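Local coordinates for protein Pcdhgc3 (Mus musculus, PDB 4ZI8) that probably acts as a calcium-dependent cell-adhesion protein that helps establish and maintain specific neuronal connections, this chain being its first three extracellular cadherin domains, at residues L159-L164 with T205-G210; E245-G250 with L294-R299. All blocks are in the same frame, centred on the assembly; numbering follows the deposited sequence.

Contacts 1 and 2 lie in successive cadherin domains of one elongated chain, their centres about 74 Å apart, and neither touches the other. Contact 1 is the more buried: strands 159-164 and 199-208 pair antiparallel in a sheet of the second domain, joined by backbone bonds, with a bulge shifting the register near a bound calcium. Contact 2 is a surface contact of the third domain, where a proline-containing loop passes the end of strand 293-296; one backbone bond, bridging waters and an isoleucine join it. Calcium is bound in contact 1, whereas E245 of contact 2 belongs to calcium sites that are not occupied in this model.

Contact 1 of 2, residues L159-L164 with T205-G210; sequences LQTYEL and TALDGG. With CA (calcium ion), chain N.
Q160 and T161 share a single acceptor on the opposite strand: the N atoms of both give their hydrogens to L207 O, at 2.9 Å from Q160 N and 3.2 Å from T161 N. Two successive residues facing one make this a classic beta bulge, and it shifts the antiparallel register by one residue. Beyond it the pairing is regular. L207 N returns a bond to T161 O, and E163 and T205 exchange two, the one from T205 N to E163 O measuring 2.8 Å and almost straight at 177°. Between these pairs Y162 CA-H leans on T205 O, with CA 3.1 Å from it, a second, weaker contact to a carbonyl already bonded to E163 N. A water joins T205 OG1 to E163 O, weakly at the latter.

On the face of Y162 and A206, the methyl A206 CB meets Y162 CE2 obliquely at 3.7 Å, and L159 CD1, from the strand of Y162, reaches the same methyl. The Y162 hydroxyl is hydrogen-bonded to backbone K182 O and A149 N. On the other face L207 CD1 crosses the E163 side chain, 3.6 Å from its CG, while T161 CG2 lies alongside. Past the bulge, a chi1 of 67° lets the D208 carboxylate reach both calcium and G210 N. Its OD2 binds calcium at 2.4 Å, with the N119, D151 and D153 side chains and the backbone O of N121 and N157; its OD1 receives G210 N, from above the carboxylate plane, in an Asx turn, and also R214 N. Both oxygens are thus engaged, which probably fixes the carboxylate's rotation.

Within this cadherin domain, 159-164 is an outermost strand of its sheet and 199-208 lies between it and 215-225, while Y162 packs against strands 170-176 and 182-188.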
# COMPACT_ATOMS: atom_id res chain seq x y z
N LEU B 159 -5.38 7.03 -29.39
CA LEU B 159 -5.56 7.53 -28.01
C LEU B 159 -4.79 8.82 -27.80
O LEU B 159 -3.60 8.89 -28.10
CB LEU B 159 -5.10 6.46 -27.01
CG LEU B 159 -5.31 6.81 -25.52
CD1 LEU B 159 -6.76 7.01 -25.20
CD2 LEU B 159 -4.77 5.71 -24.65
N GLN B 160 -5.48 9.86 -27.32
CA GLN B 160 -4.83 11.13 -27.04
C GLN B 160 -4.78 11.49 -25.54
O GLN B 160 -3.79 12.07 -25.06
CB GLN B 160 -5.54 12.26 -27.79
CG GLN B 160 -5.42 12.12 -29.32
CD GLN B 160 -4.00 11.91 -29.82
OE1 GLN B 160 -3.07 12.61 -29.40
NE2 GLN B 160 -3.82 10.94 -30.72
N THR B 161 -5.84 11.20 -24.80
CA THR B 161 -5.83 11.61 -23.42
C THR B 161 -6.83 10.85 -22.58
O THR B 161 -7.55 9.99 -23.11
CB THR B 161 -6.07 13.13 -23.29
OG1 THR B 161 -5.64 13.55 -21.99
CG2 THR B 161 -7.54 13.48 -23.49
N TYR B 162 -6.82 11.12 -21.28
CA TYR B 162 -7.73 10.51 -20.32
C TYR B 162 -8.34 11.60 -19.48
O TYR B 162 -7.69 12.63 -19.25
CB TYR B 162 -7.02 9.52 -19.40
CG TYR B 162 -6.46 8.24 -20.00
CD1 TYR B 162 -5.15 8.20 -20.45
CD2 TYR B 162 -7.22 7.07 -20.04
CE1 TYR B 162 -4.60 7.03 -20.96
CE2 TYR B 162 -6.68 5.88 -20.53
CZ TYR B 162 -5.36 5.88 -21.00
OH TYR B 162 -4.80 4.73 -21.50
N GLU B 163 -9.57 11.39 -19.02
CA GLU B 163 -10.20 12.30 -18.09
C GLU B 163 -10.75 11.48 -16.95
O GLU B 163 -11.06 10.30 -17.11
CB GLU B 163 -11.30 13.11 -18.75
CG GLU B 163 -10.78 13.98 -19.85
CD GLU B 163 -11.83 14.86 -20.46
OE1 GLU B 163 -13.04 14.56 -20.30
OE2 GLU B 163 -11.46 15.87 -21.09
N LEU B 164 -10.86 12.13 -15.79
CA LEU B 164 -11.34 11.47 -14.59
C LEU B 164 -12.56 12.20 -14.07
O LEU B 164 -12.62 13.42 -14.08
CB LEU B 164 -10.23 11.42 -13.53
CG LEU B 164 -10.56 10.66 -12.25
CD1 LEU B 164 -10.68 9.15 -12.52
CD2 LEU B 164 -9.51 10.98 -11.16
N THR B 205 -12.19 8.04 -18.29
CA THR B 205 -12.57 8.13 -19.70
C THR B 205 -11.34 8.21 -20.59
O THR B 205 -10.48 9.06 -20.37
CB THR B 205 -13.45 9.34 -19.94
OG1 THR B 205 -14.67 9.16 -19.22
CG2 THR B 205 -13.77 9.50 -21.43
N ALA B 206 -11.22 7.31 -21.56
CA ALA B 206 -10.15 7.42 -22.55
C ALA B 206 -10.71 8.07 -23.81
O ALA B 206 -11.81 7.71 -24.23
CB ALA B 206 -9.58 6.08 -22.86
N LEU B 207 -9.98 9.04 -24.37
CA LEU B 207 -10.44 9.77 -25.57
C LEU B 207 -9.40 9.75 -26.69
O LEU B 207 -8.20 9.91 -26.45
CB LEU B 207 -10.74 11.22 -25.24
CG LEU B 207 -11.80 11.45 -24.17
CD1 LEU B 207 -11.23 12.36 -23.07
CD2 LEU B 207 -13.05 12.06 -24.76
N ASP B 208 -9.86 9.60 -27.92
CA ASP B 208 -8.95 9.74 -29.03
C ASP B 208 -8.99 11.21 -29.46
O ASP B 208 -9.62 12.03 -28.80
CB ASP B 208 -9.28 8.75 -30.18
CG ASP B 208 -10.60 9.02 -30.89
OD1 ASP B 208 -11.15 10.14 -30.88
OD2 ASP B 208 -11.09 8.06 -31.53
N GLY B 209 -8.31 11.57 -30.54
CA GLY B 209 -8.32 12.96 -30.96
C GLY B 209 -9.12 13.16 -32.24
O GLY B 209 -8.84 14.06 -33.03
N GLY B 210 -10.14 12.34 -32.44
CA GLY B 210 -11.02 12.58 -33.57
C GLY B 210 -11.88 13.80 -33.35
O GLY B 210 -11.85 14.43 -32.29
CA CA N . -10.05 6.16 -32.67
O HOH W 1 -14.48 10.28 -16.62

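Contact 2 of 2, residues E245-G250 with L294-R299; sequences EDAPPG and LTIKGR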
# COMPACT_ATOMS: atom_id res chain seq x y z
N GLU B 245 -20.71 -2.77 52.81
CA GLU B 245 -19.45 -3.46 53.09
C GLU B 245 -19.62 -4.98 53.13
O GLU B 245 -18.66 -5.72 52.95
CB GLU B 245 -18.79 -2.96 54.40
CG GLU B 245 -19.49 -3.31 55.65
CD GLU B 245 -18.67 -3.00 56.90
OE1 GLU B 245 -19.32 -2.63 57.89
OE2 GLU B 245 -17.41 -3.13 56.91
N ASP B 246 -20.85 -5.45 53.33
CA ASP B 246 -21.05 -6.89 53.36
C ASP B 246 -21.43 -7.44 51.97
O ASP B 246 -21.84 -8.60 51.85
CB ASP B 246 -22.09 -7.28 54.43
CG ASP B 246 -23.48 -6.77 54.11
OD1 ASP B 246 -23.61 -5.96 53.17
OD2 ASP B 246 -24.44 -7.19 54.80
N ALA B 247 -21.27 -6.63 50.93
CA ALA B 247 -21.53 -7.08 49.56
C ALA B 247 -20.67 -8.30 49.24
O ALA B 247 -19.45 -8.27 49.43
CB ALA B 247 -21.26 -5.96 48.54
N PRO B 248 -21.31 -9.38 48.78
CA PRO B 248 -20.64 -10.64 48.50
C PRO B 248 -19.96 -10.60 47.15
O PRO B 248 -20.22 -9.67 46.36
CB PRO B 248 -21.79 -11.65 48.51
CG PRO B 248 -22.95 -10.86 48.01
CD PRO B 248 -22.77 -9.48 48.58
N PRO B 249 -19.08 -11.57 46.87
CA PRO B 249 -18.45 -11.64 45.56
C PRO B 249 -19.50 -11.75 44.48
O PRO B 249 -20.52 -12.40 44.69
CB PRO B 249 -17.61 -12.92 45.63
CG PRO B 249 -17.32 -13.08 47.06
CD PRO B 249 -18.56 -12.61 47.78
N GLY B 250 -19.26 -11.09 43.35
CA GLY B 250 -20.19 -11.13 42.25
C GLY B 250 -21.08 -9.91 42.21
O GLY B 250 -21.72 -9.62 41.18
N LEU B 294 -17.72 -4.16 36.30
CA LEU B 294 -16.88 -4.27 37.48
C LEU B 294 -17.68 -4.88 38.62
O LEU B 294 -18.81 -4.42 38.91
CB LEU B 294 -16.36 -2.89 37.87
CG LEU B 294 -15.46 -2.77 39.10
CD1 LEU B 294 -14.05 -3.26 38.79
CD2 LEU B 294 -15.46 -1.31 39.58
N THR B 295 -17.14 -5.93 39.23
CA THR B 295 -17.83 -6.64 40.31
C THR B 295 -16.94 -6.71 41.57
O THR B 295 -15.72 -6.54 41.50
CB THR B 295 -18.21 -8.09 39.92
OG1 THR B 295 -17.09 -8.75 39.33
CG2 THR B 295 -19.37 -8.14 38.94
N ILE B 296 -17.56 -7.00 42.71
CA ILE B 296 -16.81 -7.30 43.92
C ILE B 296 -16.20 -8.66 43.78
O ILE B 296 -16.86 -9.61 43.35
CB ILE B 296 -17.70 -7.25 45.16
CG1 ILE B 296 -18.23 -5.83 45.32
CG2 ILE B 296 -16.93 -7.71 46.42
CD1 ILE B 296 -17.11 -4.81 45.60
N LYS B 297 -14.94 -8.77 44.14
CA LYS B 297 -14.26 -10.05 44.12
C LYS B 297 -13.83 -10.46 45.53
O LYS B 297 -14.03 -11.60 45.94
CB LYS B 297 -13.04 -9.98 43.19
CG LYS B 297 -12.22 -11.25 43.13
CD LYS B 297 -11.07 -11.11 42.14
CE LYS B 297 -9.97 -12.12 42.42
NZ LYS B 297 -8.76 -11.91 41.55
N GLY B 298 -13.23 -9.53 46.27
CA GLY B 298 -12.75 -9.83 47.62
C GLY B 298 -13.77 -9.41 48.66
O GLY B 298 -14.97 -9.47 48.41
N ARG B 299 -13.31 -9.01 49.84
CA ARG B 299 -14.23 -8.56 50.87
C ARG B 299 -13.99 -7.10 51.22
O ARG B 299 -12.90 -6.74 51.65
CB ARG B 299 -14.11 -9.41 52.14
CG ARG B 299 -15.10 -8.99 53.22
CD ARG B 299 -14.90 -9.76 54.51
NE ARG B 299 -13.67 -9.39 55.22
CZ ARG B 299 -13.56 -8.34 56.04
NH1 ARG B 299 -14.60 -7.55 56.26
NH2 ARG B 299 -12.41 -8.09 56.65
O HOH W 2 -17.45 -7.50 55.21
O HOH W 3 -17.46 -10.00 49.45
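The R299 guanidinium is met at its edge, in its plane, by a water: NH1 gives it a hydrogen at 3.0 Å, and the water in turn donates to E245 O. The same NH1 forms a salt bridge with D301, and the carboxylate of E245 receives F302 N. E245 OE2 and R299 NH1, though opposite in charge, stay 5.3 Å apart, so water carries the link at this end.

A second water lies between A247 O and G298 O, with A247 O 2.6 Å from it. Further along, the backbones meet directly: G250 N bonds to I296 O at 2.8 Å, nearly straight at 172°, its nitrogen tilted 21° from the carbonyl plane. P249 CA adds a CH contact to the same oxygen, and the P249 ring sets CB and CG against K297 O. G250 adopts a positive phi (99°), a conformation suited to glycine, and its carbonyl oxygen rests 3.6 Å from the T295 methyl CG2.

I296 is the buried member. With CG2 anti to the backbone N, it offers that methyl to A247 O and P248 O and its CB to P248 O at 3.7 Å; A247 CB is more distant from CG1. It also packs against T251, V253 and F285.

Backbone carbonyls and ordered water therefore join the loop between strands 238-244 and 252-259 of the third cadherin domain to the end of its strand 293-296, with little apolar side-chain contact. E245 belongs to calcium sites unoccupied in this model; the acidic D334 and E303 lie close to its OE1, and this crowding probably disfavours full charge on all three while no ion is bound.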